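Local coordinates for protein MaoC-like dehydratase (Rhodospirillum rubrum, PDB 3EXZ) that probably acts as a hydratase or dehydratase of the MaoC-like family, built on the hot-dog fold and assembled from two copies of the chain, at residues Arg13-Arg18 / Glu97-Thr102; Ala17-Glu22 / Thr64-Val69; Gln36-Asp41 / Ser48-Leu53; Arg113-Ile118 / Val141-Pro146; Ile118-Ser123 / Arg135-Val140. One frame throughout, in Å; residues are numbered along the deposited sequence.

Contact 1 of 5, residues Arg13-Arg18 / Glu97-Thr102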
# COMPACT_ATOMS: atom_id res chain seq x y z
N ARG A 13 -21.06 2.60 8.28
CA ARG A 13 -20.64 2.52 6.89
C ARG A 13 -20.41 3.92 6.32
O ARG A 13 -21.18 4.84 6.58
CB ARG A 13 -21.71 1.79 6.08
CG ARG A 13 -21.85 0.30 6.40
CD ARG A 13 -23.11 -0.29 5.76
NE ARG A 13 -23.38 -1.66 6.20
CZ ARG A 13 -24.04 -1.98 7.32
NH1 ARG A 13 -24.51 -1.04 8.12
NH2 ARG A 13 -24.22 -3.26 7.63
N PHE A 14 -19.32 4.06 5.56
CA PHE A 14 -18.95 5.33 4.93
C PHE A 14 -18.68 5.12 3.45
O PHE A 14 -18.16 4.08 3.04
CB PHE A 14 -17.71 5.93 5.58
CG PHE A 14 -17.90 6.28 7.02
CD1 PHE A 14 -18.49 7.49 7.38
CD2 PHE A 14 -17.57 5.37 8.01
CE1 PHE A 14 -18.76 7.77 8.71
CE2 PHE A 14 -17.84 5.64 9.34
CZ PHE A 14 -18.44 6.84 9.69
N ASP A 15 -19.02 6.12 2.65
CA ASP A 15 -18.84 6.03 1.23
C ASP A 15 -18.11 7.21 0.65
O ASP A 15 -18.39 8.35 1.00
CB ASP A 15 -20.19 5.84 0.56
CG ASP A 15 -20.31 4.47 -0.04
OD1 ASP A 15 -19.93 4.32 -1.22
OD2 ASP A 15 -20.75 3.55 0.68
N SER A 16 -17.18 6.94 -0.25
CA SER A 16 -16.40 8.01 -0.86
C SER A 16 -17.01 8.45 -2.19
O SER A 16 -17.95 7.83 -2.69
CB SER A 16 -14.98 7.51 -1.16
OG SER A 16 -14.93 6.74 -2.36
N ALA A 17 -16.48 9.55 -2.71
CA ALA A 17 -16.87 10.03 -4.03
C ALA A 17 -16.11 9.10 -5.01
O ALA A 17 -15.34 8.21 -4.60
CB ALA A 17 -16.49 11.48 -4.23
N ARG A 18 -16.31 9.33 -6.30
CA ARG A 18 -15.75 8.47 -7.33
C ARG A 18 -14.49 8.98 -7.98
O ARG A 18 -14.19 10.17 -7.93
CB ARG A 18 -16.84 8.22 -8.39
CG ARG A 18 -17.55 6.86 -8.29
CD ARG A 18 -19.01 6.98 -7.87
NE ARG A 18 -19.21 6.76 -6.44
CZ ARG A 18 -20.05 5.87 -5.92
NH1 ARG A 18 -20.77 5.08 -6.71
NH2 ARG A 18 -20.17 5.76 -4.60
N GLU A 97 -14.42 3.13 -12.86
CA GLU A 97 -14.86 4.13 -11.90
C GLU A 97 -14.75 3.49 -10.52
O GLU A 97 -15.44 2.51 -10.21
CB GLU A 97 -16.31 4.54 -12.11
CG GLU A 97 -16.52 5.48 -13.29
CD GLU A 97 -16.39 6.94 -12.92
OE1 GLU A 97 -17.00 7.34 -11.91
OE2 GLU A 97 -15.70 7.69 -13.64
N LEU A 98 -13.87 4.03 -9.69
CA LEU A 98 -13.69 3.51 -8.35
C LEU A 98 -14.28 4.41 -7.27
O LEU A 98 -14.30 5.65 -7.39
CB LEU A 98 -12.19 3.35 -8.02
CG LEU A 98 -11.30 2.61 -9.04
CD1 LEU A 98 -9.87 2.51 -8.52
CD2 LEU A 98 -11.88 1.22 -9.31
N HIS A 99 -14.80 3.77 -6.23
CA HIS A 99 -15.27 4.48 -5.06
C HIS A 99 -15.00 3.52 -3.90
O HIS A 99 -14.86 2.30 -4.11
CB HIS A 99 -16.75 4.85 -5.13
CG HIS A 99 -17.66 3.70 -4.92
ND1 HIS A 99 -17.87 2.74 -5.88
CD2 HIS A 99 -18.39 3.33 -3.84
CE1 HIS A 99 -18.69 1.82 -5.40
NE2 HIS A 99 -19.02 2.16 -4.17
N VAL A 100 -14.90 4.04 -2.69
CA VAL A 100 -14.62 3.17 -1.56
C VAL A 100 -15.76 3.09 -0.56
O VAL A 100 -16.40 4.10 -0.25
CB VAL A 100 -13.35 3.64 -0.81
CG1 VAL A 100 -12.94 2.59 0.23
CG2 VAL A 100 -12.22 3.92 -1.80
N GLU A 101 -16.03 1.87 -0.10
CA GLU A 101 -17.05 1.62 0.92
C GLU A 101 -16.35 1.12 2.21
O GLU A 101 -15.81 0.01 2.24
CB GLU A 101 -18.09 0.60 0.43
CG GLU A 101 -19.14 1.22 -0.48
CD GLU A 101 -20.08 0.20 -1.09
OE1 GLU A 101 -20.18 -0.92 -0.53
OE2 GLU A 101 -20.71 0.52 -2.12
N THR A 102 -16.38 1.93 3.26
CA THR A 102 -15.70 1.57 4.51
C THR A 102 -16.64 1.20 5.65
O THR A 102 -17.65 1.85 5.88
CB THR A 102 -14.76 2.74 4.96
OG1 THR A 102 -13.90 3.11 3.86
CG2 THR A 102 -13.88 2.32 6.14
O HOH W 1 -15.19 4.80 2.47
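The guanidinium of Arg18 lies flat on one face of the His99 ring, centres 3.7 Å apart and planes 22° from parallel, while the ring's edge meets two carboxylates. His99 NE2 donates to Glu101 OE2 at 3.1 Å, in its own ring plane and almost straight at 173°, but from above the carboxylate plane; Asp15 OD1 sits 3.2 Å from His99 CD2. In its own plane the guanidinium has Ser16 O at its edge. Farther along, the strands pair antiparallel at Phe14 and Thr102, whose N and O atoms bond both ways. Ser16 OG, set between its backbone N and carbonyl carbon (chi1 80°), accepts from Val100 N at 2.7 Å and donates to Ala17 O. Without the imidazole of His99, as with an alanine here, the Arg18 guanidinium would probably lose its stacking surface and Glu101 OE2 its N-H partner. Asp15 OD1 and Glu101 OE2 are only 4.0 Å apart; Arg18, in a long salt bridge to Asp15, and any positive charge on the imidazole would probably ease their repulsion.

Contact 2 of 5, residues Ala17-Glu22 / Thr64-Val69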
# COMPACT_ATOMS: atom_id res chain seq x y z
N ALA A 17 -16.48 9.55 -2.71
CA ALA A 17 -16.87 10.03 -4.03
C ALA A 17 -16.11 9.10 -5.01
O ALA A 17 -15.34 8.21 -4.60
CB ALA A 17 -16.49 11.48 -4.23
N ARG A 18 -16.31 9.33 -6.30
CA ARG A 18 -15.75 8.47 -7.33
C ARG A 18 -14.49 8.98 -7.98
O ARG A 18 -14.19 10.17 -7.93
CB ARG A 18 -16.84 8.22 -8.39
CG ARG A 18 -17.55 6.86 -8.29
CD ARG A 18 -19.01 6.98 -7.87
NE ARG A 18 -19.21 6.76 -6.44
CZ ARG A 18 -20.05 5.87 -5.92
NH1 ARG A 18 -20.77 5.08 -6.71
NH2 ARG A 18 -20.17 5.76 -4.60
N HIS A 19 -13.74 8.07 -8.57
CA HIS A 19 -12.52 8.46 -9.26
C HIS A 19 -12.36 7.57 -10.49
O HIS A 19 -12.51 6.35 -10.42
CB HIS A 19 -11.31 8.31 -8.33
CG HIS A 19 -9.99 8.57 -9.00
ND1 HIS A 19 -9.45 9.83 -9.12
CD2 HIS A 19 -9.11 7.73 -9.58
CE1 HIS A 19 -8.28 9.75 -9.74
NE2 HIS A 19 -8.06 8.48 -10.03
N ARG A 20 -12.10 8.20 -11.64
CA ARG A 20 -11.92 7.45 -12.87
C ARG A 20 -10.44 7.18 -13.17
O ARG A 20 -9.61 8.09 -13.22
CB ARG A 20 -12.54 8.19 -14.07
CG ARG A 20 -12.90 7.26 -15.22
CD ARG A 20 -13.42 8.02 -16.43
NE ARG A 20 -13.75 7.13 -17.53
CZ ARG A 20 -14.83 6.35 -17.58
NH1 ARG A 20 -15.70 6.37 -16.58
NH2 ARG A 20 -15.03 5.55 -18.62
N VAL A 21 -10.10 5.90 -13.36
CA VAL A 21 -8.73 5.50 -13.66
C VAL A 21 -8.46 5.47 -15.16
O VAL A 21 -9.11 4.73 -15.91
CB VAL A 21 -8.40 4.10 -13.09
CG1 VAL A 21 -6.92 3.79 -13.30
CG2 VAL A 21 -8.73 4.04 -11.60
N GLU A 22 -7.50 6.27 -15.62
CA GLU A 22 -7.17 6.31 -17.04
C GLU A 22 -5.79 5.72 -17.34
O GLU A 22 -4.87 5.76 -16.51
CB GLU A 22 -7.23 7.74 -17.56
CG GLU A 22 -8.55 8.43 -17.27
CD GLU A 22 -9.67 8.08 -18.25
OE1 GLU A 22 -9.98 6.88 -18.44
OE2 GLU A 22 -10.23 9.02 -18.85
N THR A 64 -7.02 4.83 -3.26
CA THR A 64 -7.93 4.51 -2.16
C THR A 64 -7.69 5.48 -1.00
O THR A 64 -8.65 5.99 -0.42
CB THR A 64 -7.75 3.06 -1.68
OG1 THR A 64 -8.25 2.17 -2.69
CG2 THR A 64 -8.53 2.82 -0.37
N MSE A 65 -6.43 5.75 -0.67
CA MSE A 65 -6.15 6.67 0.43
C MSE A 65 -6.68 8.07 0.11
O MSE A 65 -7.28 8.71 0.97
CB MSE A 65 -4.65 6.74 0.73
CG MSE A 65 -4.35 7.59 1.96
SE MSE A 65 -5.26 6.93 3.56
CE MSE A 65 -6.76 8.14 3.66
N ARG A 66 -6.46 8.55 -1.12
CA ARG A 66 -6.96 9.87 -1.53
C ARG A 66 -8.49 9.94 -1.33
O ARG A 66 -8.99 10.89 -0.75
CB ARG A 66 -6.62 10.15 -2.99
CG ARG A 66 -7.34 11.36 -3.58
CD ARG A 66 -6.92 11.62 -5.03
NE ARG A 66 -7.48 12.86 -5.59
CZ ARG A 66 -8.71 12.99 -6.08
NH1 ARG A 66 -9.55 11.97 -6.09
NH2 ARG A 66 -9.09 14.16 -6.59
N LEU A 67 -9.22 8.94 -1.82
CA LEU A 67 -10.67 8.92 -1.66
C LEU A 67 -11.07 8.89 -0.19
O LEU A 67 -12.05 9.52 0.21
CB LEU A 67 -11.26 7.69 -2.35
CG LEU A 67 -11.09 7.65 -3.87
CD1 LEU A 67 -11.71 6.38 -4.44
CD2 LEU A 67 -11.72 8.90 -4.47
N LEU A 68 -10.33 8.13 0.60
CA LEU A 68 -10.60 8.02 2.02
C LEU A 68 -10.39 9.38 2.69
O LEU A 68 -11.23 9.84 3.47
CB LEU A 68 -9.66 6.98 2.66
CG LEU A 68 -10.24 5.65 3.22
CD1 LEU A 68 -11.35 5.12 2.34
CD2 LEU A 68 -9.12 4.62 3.39
N VAL A 69 -9.27 10.02 2.37
CA VAL A 69 -8.95 11.29 2.97
C VAL A 69 -9.90 12.40 2.59
O VAL A 69 -10.35 13.15 3.45
CB VAL A 69 -7.48 11.70 2.62
CG1 VAL A 69 -7.26 13.18 2.89
CG2 VAL A 69 -6.50 10.88 3.45
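His19 faces Leu67 with its CB and Arg66 with its ring. Its CB lies 3.9 Å from Leu67 CD2, the methyl that also touches the backbone before it, 3.7 Å from Ala17 O. CG stands anti to the backbone N (chi1 175°), which turns the imidazole away from the leucine methyl and brings it near Arg66. At the ring, ND1 of His19 comes 3.7 Å from Arg66 NH1. The imidazole and guanidinium planes are 53° apart and the two side chains run at about a right angle, so the groups meet obliquely, without stacking. Arg66 gets there on a chain extended from CG to NE, reaching out from the helix until NH1 comes beside His19. The contact is small, 176 Å² in all, and rests on one buried leucine and a loose meeting of two polar side chains near the surface. Leu67 is the inner part: it also packs on Val100 of strand 97-109. One turn farther along helix 57-72, Ser71 OG bonds to Ala17 N, and Ile63 of the same helix touches His19. Segment 64-69 thus lies with one side against the edge strand 13-20 of the antiparallel sheet, as expected of the central helix in a hot-dog fold, while Met65, Arg66 and Val69 of the same helix pack on Trp58, Glu32 and Asp34 of the second subunit.

Contact 3 of 5, residues Gln36-Asp41 / Ser48-Leu53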
# COMPACT_ATOMS: atom_id res chain seq x y z
N GLN A 36 6.73 -2.14 -14.32
CA GLN A 36 6.67 -3.49 -14.84
C GLN A 36 5.82 -3.45 -16.10
O GLN A 36 4.82 -2.72 -16.17
CB GLN A 36 6.02 -4.44 -13.82
CG GLN A 36 6.73 -4.47 -12.49
CD GLN A 36 6.33 -5.65 -11.61
OE1 GLN A 36 5.39 -5.56 -10.81
NE2 GLN A 36 7.02 -6.76 -11.77
N PRO A 37 6.20 -4.24 -17.12
CA PRO A 37 5.50 -4.31 -18.41
C PRO A 37 3.98 -4.29 -18.32
O PRO A 37 3.33 -3.50 -19.02
CB PRO A 37 6.00 -5.62 -19.01
CG PRO A 37 7.36 -5.76 -18.44
CD PRO A 37 7.23 -5.28 -17.01
N PHE A 38 3.41 -5.13 -17.47
CA PHE A 38 1.96 -5.19 -17.38
C PHE A 38 1.25 -3.92 -16.91
O PHE A 38 0.03 -3.81 -17.06
CB PHE A 38 1.50 -6.41 -16.58
CG PHE A 38 2.46 -6.87 -15.53
CD1 PHE A 38 3.39 -7.87 -15.80
CD2 PHE A 38 2.39 -6.35 -14.25
CE1 PHE A 38 4.22 -8.36 -14.80
CE2 PHE A 38 3.22 -6.83 -13.25
CZ PHE A 38 4.13 -7.84 -13.52
N HIS A 39 2.01 -2.96 -16.39
CA HIS A 39 1.43 -1.69 -15.93
C HIS A 39 1.90 -0.52 -16.79
O HIS A 39 1.51 0.62 -16.56
CB HIS A 39 1.85 -1.42 -14.49
CG HIS A 39 1.43 -2.47 -13.52
ND1 HIS A 39 2.29 -3.02 -12.59
CD2 HIS A 39 0.25 -3.11 -13.38
CE1 HIS A 39 1.64 -3.96 -11.91
NE2 HIS A 39 0.41 -4.04 -12.38
N LEU A 40 2.72 -0.82 -17.80
CA LEU A 40 3.31 0.20 -18.66
C LEU A 40 2.97 0.11 -20.13
O LEU A 40 2.94 1.12 -20.84
CB LEU A 40 4.84 0.11 -18.54
CG LEU A 40 5.47 0.64 -17.25
CD1 LEU A 40 6.98 0.38 -17.22
CD2 LEU A 40 5.17 2.13 -17.17
N ASP A 41 2.74 -1.11 -20.60
CA ASP A 41 2.46 -1.32 -22.01
C ASP A 41 1.27 -2.24 -22.27
O ASP A 41 1.19 -3.34 -21.73
CB ASP A 41 3.71 -1.88 -22.71
CG ASP A 41 3.50 -2.12 -24.20
OD1 ASP A 41 3.01 -1.20 -24.88
OD2 ASP A 41 3.82 -3.22 -24.68
N SER A 48 0.50 -11.17 -20.30
CA SER A 48 0.75 -11.42 -18.88
C SER A 48 -0.48 -12.04 -18.23
O SER A 48 -1.50 -12.25 -18.89
CB SER A 48 1.05 -10.10 -18.16
OG SER A 48 -0.09 -9.26 -18.13
N LEU A 49 -0.38 -12.34 -16.94
CA LEU A 49 -1.50 -12.90 -16.19
C LEU A 49 -2.69 -11.93 -16.21
O LEU A 49 -3.85 -12.35 -16.20
CB LEU A 49 -1.12 -13.16 -14.73
CG LEU A 49 -0.37 -14.46 -14.41
CD1 LEU A 49 -0.55 -14.81 -12.93
CD2 LEU A 49 -0.92 -15.60 -15.28
N PHE A 50 -2.39 -10.63 -16.23
CA PHE A 50 -3.41 -9.58 -16.25
C PHE A 50 -4.13 -9.57 -17.60
O PHE A 50 -5.26 -9.11 -17.70
CB PHE A 50 -2.76 -8.20 -16.01
CG PHE A 50 -2.15 -8.04 -14.64
CD1 PHE A 50 -2.92 -7.67 -13.55
CD2 PHE A 50 -0.79 -8.31 -14.44
CE1 PHE A 50 -2.36 -7.55 -12.27
CE2 PHE A 50 -0.22 -8.19 -13.17
CZ PHE A 50 -1.00 -7.82 -12.09
N GLY A 51 -3.46 -10.10 -18.63
CA GLY A 51 -4.03 -10.12 -19.96
C GLY A 51 -4.66 -8.77 -20.29
O GLY A 51 -5.87 -8.68 -20.49
N GLY A 52 -3.83 -7.72 -20.36
CA GLY A 52 -4.31 -6.38 -20.63
C GLY A 52 -3.80 -5.40 -19.57
O GLY A 52 -3.43 -5.80 -18.46
N LEU A 53 -3.77 -4.12 -19.90
CA LEU A 53 -3.30 -3.12 -18.96
C LEU A 53 -4.04 -3.22 -17.64
O LEU A 53 -5.26 -3.34 -17.60
CB LEU A 53 -3.49 -1.70 -19.52
CG LEU A 53 -2.30 -0.72 -19.59
CD1 LEU A 53 -2.78 0.69 -19.22
CD2 LEU A 53 -1.17 -1.17 -18.68
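Three rings, Phe38, His39 and Phe50, make an aromatic cluster. Phe50 CE2 stands over one face of Phe38, 3.4 Å from its CD2; the ring planes are 32° apart, and the centroids are 5.0 Å from each other. His39 turns an edge to the face of Phe50, centroids 5.4 Å apart. Phe50 CG lies beside its backbone N (chi1 -65°), which directs the ring back to the weakly bonded helical turn 37-40. Shortened to an alanine, Phe38 is likely to leave a gap under Phe50 and that ring freer to turn. These segments belong to the helical insertion between helices 23-33 and 57-72 of the hot-dog fold, away from the sheet of its own chain, where Gln77 and Ile80 of the second subunit pack on Phe38 and Phe50. Leu53 lays its CD2 methyl against the backbone of the turn, 3.3 Å from Phe38 O. Polar bonds within the loop include a type I turn closed by Gly51 N to Ser48 O at 2.9 Å; Ser48 OG bonds to Ala45 O, and Arg93 holds Phe50 O and Leu53 O.

Contact 4 of 5, residues Arg113-Ile118 / Val141-Pro146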
# COMPACT_ATOMS: atom_id res chain seq x y z
N ARG A 113 -3.82 4.75 27.32
CA ARG A 113 -4.10 6.11 26.91
C ARG A 113 -5.57 6.20 26.48
O ARG A 113 -5.91 6.13 25.29
CB ARG A 113 -3.17 6.50 25.75
N PRO A 114 -6.48 6.39 27.46
CA PRO A 114 -7.91 6.46 27.21
C PRO A 114 -8.51 7.55 26.33
O PRO A 114 -9.71 7.52 26.07
CB PRO A 114 -8.52 6.40 28.61
CG PRO A 114 -7.50 7.11 29.45
CD PRO A 114 -6.16 6.69 28.88
N ASP A 115 -7.69 8.47 25.86
CA ASP A 115 -8.20 9.50 24.98
C ASP A 115 -8.14 9.09 23.50
O ASP A 115 -8.37 9.92 22.61
CB ASP A 115 -7.45 10.83 25.19
CG ASP A 115 -5.98 10.75 24.83
OD1 ASP A 115 -5.39 9.65 24.92
OD2 ASP A 115 -5.41 11.80 24.46
N ARG A 116 -7.86 7.82 23.24
CA ARG A 116 -7.74 7.31 21.88
C ARG A 116 -8.07 5.82 21.82
O ARG A 116 -8.05 5.13 22.84
CB ARG A 116 -6.31 7.55 21.38
CG ARG A 116 -5.29 6.65 22.04
CD ARG A 116 -3.99 6.63 21.28
NE ARG A 116 -3.00 7.53 21.86
CZ ARG A 116 -1.77 7.69 21.39
NH1 ARG A 116 -1.37 7.00 20.33
NH2 ARG A 116 -0.93 8.51 22.00
N ALA A 117 -8.35 5.34 20.61
CA ALA A 117 -8.70 3.94 20.39
C ALA A 117 -8.18 3.50 19.03
O ALA A 117 -7.90 4.34 18.17
CB ALA A 117 -10.23 3.77 20.42
N ILE A 118 -8.03 2.19 18.85
CA ILE A 118 -7.62 1.65 17.56
C ILE A 118 -8.93 1.17 16.92
O ILE A 118 -9.60 0.27 17.43
CB ILE A 118 -6.61 0.50 17.71
CG1 ILE A 118 -5.22 1.09 17.93
CG2 ILE A 118 -6.63 -0.39 16.47
CD1 ILE A 118 -4.18 0.07 18.31
N VAL A 141 -5.74 5.02 14.22
CA VAL A 141 -5.69 5.60 15.56
C VAL A 141 -6.63 6.79 15.60
O VAL A 141 -6.41 7.80 14.92
CB VAL A 141 -4.27 6.08 15.93
CG1 VAL A 141 -4.21 6.39 17.42
CG2 VAL A 141 -3.25 5.01 15.57
N VAL A 142 -7.68 6.68 16.40
CA VAL A 142 -8.66 7.74 16.53
C VAL A 142 -8.82 8.27 17.95
O VAL A 142 -9.13 7.52 18.88
CB VAL A 142 -10.05 7.27 16.04
CG1 VAL A 142 -11.03 8.44 16.07
CG2 VAL A 142 -9.96 6.69 14.64
N PHE A 143 -8.60 9.57 18.11
CA PHE A 143 -8.74 10.24 19.39
C PHE A 143 -10.15 10.85 19.54
O PHE A 143 -10.83 11.11 18.54
CB PHE A 143 -7.73 11.39 19.50
CG PHE A 143 -6.30 10.94 19.60
CD1 PHE A 143 -5.65 10.91 20.83
CD2 PHE A 143 -5.60 10.56 18.46
CE1 PHE A 143 -4.32 10.48 20.92
CE2 PHE A 143 -4.28 10.13 18.54
CZ PHE A 143 -3.63 10.11 19.77
N ARG A 144 -10.59 11.05 20.78
CA ARG A 144 -11.88 11.70 20.98
C ARG A 144 -11.63 13.21 20.86
O ARG A 144 -10.49 13.67 20.95
CB ARG A 144 -12.50 11.29 22.32
CG ARG A 144 -11.56 11.12 23.48
CD ARG A 144 -12.22 10.26 24.56
NE ARG A 144 -13.64 10.58 24.70
CZ ARG A 144 -14.41 10.18 25.71
NH1 ARG A 144 -13.92 9.43 26.69
NH2 ARG A 144 -15.69 10.54 25.74
N ARG A 145 -12.70 13.97 20.61
CA ARG A 145 -12.58 15.42 20.45
C ARG A 145 -11.95 16.06 21.67
O ARG A 145 -12.33 15.78 22.80
CB ARG A 145 -13.94 16.07 20.19
CG ARG A 145 -15.01 15.76 21.21
CD ARG A 145 -15.94 14.66 20.71
NE ARG A 145 -16.37 14.93 19.34
CZ ARG A 145 -17.63 14.93 18.93
NH1 ARG A 145 -18.61 14.66 19.79
NH2 ARG A 145 -17.92 15.20 17.66
N PRO A 146 -10.95 16.92 21.44
CA PRO A 146 -10.26 17.60 22.54
C PRO A 146 -11.24 18.44 23.35
O PRO A 146 -12.34 18.74 22.88
CB PRO A 146 -9.26 18.51 21.82
CG PRO A 146 -9.04 17.85 20.51
CD PRO A 146 -10.38 17.30 20.14
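Asp115 O takes the N-H of Arg144 at 3.1 Å, the donor standing well above the carbonyl plane, and also has Phe143 CA 3.3 Å away as a weaker C-H donor. Farther down the strands Ala117 and Val142 satisfy each other. Ala117 N gives to Val142 O at 2.9 Å, tilted 30° from the carbonyl plane, and Val142 N gives to Ala117 O at the same length, almost in line with the carbonyl bond. Pairs on either side of this one, Arg116 with Phe143 and Ile118 with Val141, are non-hydrogen-bonded, and their backbones have outside partners: Arg116 pairs with Ser110, Ile118 with Thr108, Phe143 with Leu5 and Val141 with Ile80. The charged end of Arg144 is held by Glu6 in a salt bridge. Arg116 CB lies over one face of Phe143, 3.7 Å from the ring centroid in a CH-pi contact; a bend at chi3 (98°) takes the guanidinium to the rim, where Phe143 CZ stands over its face, the planes 47° apart and Arg116 NE 3.4 Å from Phe143 CE1. Asp115 OD2 comes to the ring's edge, 3.7 Å from Phe143 CD1. Leu49 of the second subunit packs on both Arg116 and Phe143. The arrangement is the open end of an antiparallel beta hairpin, strands 116-126 and 132-143, within the curved sheet of the hot-dog fold.

Contact 5 of 5, residues Ile118-Ser123 / Arg135-Val140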
# COMPACT_ATOMS: atom_id res chain seq x y z
N ILE A 118 -8.03 2.19 18.85
CA ILE A 118 -7.62 1.65 17.56
C ILE A 118 -8.93 1.17 16.92
O ILE A 118 -9.60 0.27 17.43
CB ILE A 118 -6.61 0.50 17.71
CG1 ILE A 118 -5.22 1.09 17.93
CG2 ILE A 118 -6.63 -0.39 16.47
CD1 ILE A 118 -4.18 0.07 18.31
N VAL A 119 -9.30 1.81 15.82
CA VAL A 119 -10.52 1.49 15.10
C VAL A 119 -10.19 0.67 13.86
O VAL A 119 -9.41 1.10 13.01
CB VAL A 119 -11.27 2.79 14.66
CG1 VAL A 119 -12.60 2.44 13.99
CG2 VAL A 119 -11.50 3.70 15.87
N THR A 120 -10.78 -0.51 13.78
CA THR A 120 -10.57 -1.39 12.64
C THR A 120 -11.54 -1.01 11.52
O THR A 120 -12.75 -1.19 11.64
CB THR A 120 -10.79 -2.87 13.03
OG1 THR A 120 -9.86 -3.24 14.05
CG2 THR A 120 -10.58 -3.77 11.83
N CYS A 121 -10.99 -0.48 10.44
CA CYS A 121 -11.81 -0.06 9.30
C CYS A 121 -11.54 -0.93 8.09
O CYS A 121 -10.40 -1.08 7.66
CB CYS A 121 -11.50 1.39 8.92
SG CYS A 121 -11.73 2.56 10.26
N GLN A 122 -12.61 -1.50 7.55
CA GLN A 122 -12.48 -2.34 6.37
C GLN A 122 -12.97 -1.56 5.15
O GLN A 122 -14.17 -1.34 4.99
CB GLN A 122 -13.29 -3.63 6.52
CG GLN A 122 -13.14 -4.57 5.35
CD GLN A 122 -13.70 -5.94 5.62
OE1 GLN A 122 -13.03 -6.81 6.19
NE2 GLN A 122 -14.96 -6.15 5.24
N SER A 123 -12.04 -1.15 4.31
CA SER A 123 -12.37 -0.41 3.10
C SER A 123 -12.31 -1.31 1.87
O SER A 123 -11.29 -1.94 1.59
CB SER A 123 -11.42 0.76 2.91
OG SER A 123 -11.41 1.60 4.05
N ARG A 135 -9.18 -4.65 -0.96
CA ARG A 135 -9.78 -4.66 0.36
C ARG A 135 -8.62 -4.36 1.31
O ARG A 135 -7.55 -4.99 1.24
CB ARG A 135 -10.42 -5.99 0.74
CG ARG A 135 -10.63 -6.12 2.24
CD ARG A 135 -11.52 -7.31 2.55
NE ARG A 135 -12.88 -7.10 2.08
CZ ARG A 135 -13.90 -7.90 2.37
NH1 ARG A 135 -13.72 -8.96 3.15
NH2 ARG A 135 -15.11 -7.63 1.89
N SER A 136 -8.83 -3.36 2.15
CA SER A 136 -7.85 -2.94 3.13
C SER A 136 -8.52 -2.95 4.50
O SER A 136 -9.39 -2.12 4.77
CB SER A 136 -7.34 -1.54 2.77
OG SER A 136 -6.33 -1.10 3.66
N THR A 137 -8.16 -3.91 5.34
CA THR A 137 -8.70 -3.99 6.71
C THR A 137 -7.59 -3.30 7.52
O THR A 137 -6.59 -3.91 7.89
CB THR A 137 -8.89 -5.45 7.15
OG1 THR A 137 -9.78 -6.09 6.23
CG2 THR A 137 -9.50 -5.50 8.55
N ALA A 138 -7.80 -2.02 7.78
CA ALA A 138 -6.82 -1.20 8.48
C ALA A 138 -7.12 -0.90 9.93
O ALA A 138 -8.28 -0.87 10.34
CB ALA A 138 -6.65 0.14 7.70
N LYS A 139 -6.07 -0.68 10.71
CA LYS A 139 -6.24 -0.28 12.10
C LYS A 139 -5.80 1.19 12.11
O LYS A 139 -4.65 1.53 11.81
CB LYS A 139 -5.37 -1.11 13.04
CG LYS A 139 -5.83 -2.56 13.15
CD LYS A 139 -4.82 -3.39 13.91
CE LYS A 139 -5.37 -4.78 14.23
NZ LYS A 139 -6.73 -4.71 14.84
N VAL A 140 -6.74 2.07 12.47
CA VAL A 140 -6.50 3.50 12.49
C VAL A 140 -6.54 3.99 13.93
O VAL A 140 -7.24 3.43 14.77
CB VAL A 140 -7.59 4.21 11.62
CG1 VAL A 140 -7.36 5.70 11.57
CG2 VAL A 140 -7.56 3.63 10.21
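Val119 with Val140, Cys121 with Ala138 and Ser123 with Ser136 form the three hydrogen-bonded pairs of the two strands, and their side chains share the buried face. Each pair is joined by two backbone bonds, the shortest from Cys121 N to Ala138 O at 2.7 Å. Cys121 SG packs on Val140 CG2, 4.3 Å away, and the same face meets Leu73, Leu75 and Ile79 from the loops. Its hydroxyls are satisfied: Ser123 OG bonds to Thr102 and Ser136 OG to Thr84. The strands run antiparallel, at 158°, as the long hairpin in the middle of the hot-dog sheet, flanked by strands 97-109 and 81-87. On the other face, more open to solvent, Thr120, Gln122, Thr137 and Lys139 make looser contacts. Gln122 CG is anti to its N (chi1 -177°), and the extended chain lays the amide over the guanidinium of Arg135, planes 16° apart and Gln122 NE2 3.5 Å from Arg135 CZ. That guanidinium is also salt-bridged to Asp124. Thr137 OG1 donates to Gln122 OE1 only weakly, at 3.3 Å. At exposed Ile118 the methyl CG2 lies 3.7 Å from Lys139 CB, and Lys139 runs alongside Thr120.

Overall arrangement
From the N terminus, strand 13-20 takes part first in contact 1, which pairs it with strand 97-109 and so closes the longest loop, and in contact 2, which sets it against helix 57-72 and shares Ala17 and Arg18 with contact 1. Contact 3 lies within both of these loops, in the helical part about 22 Å from contact 2 between centres. Contacts 4 and 5 come after contacts 1, 2 and 3 have closed. Contact 5 sits within the loop of contact 4, and both belong to the hairpin of strands 116-126 and 132-143, sharing Ile118. Contacts 1 and 5 touch through Thr102 and Ser123, joining strand 97-109 to the hairpin; contacts 2, 3 and 4 also reach the second subunit.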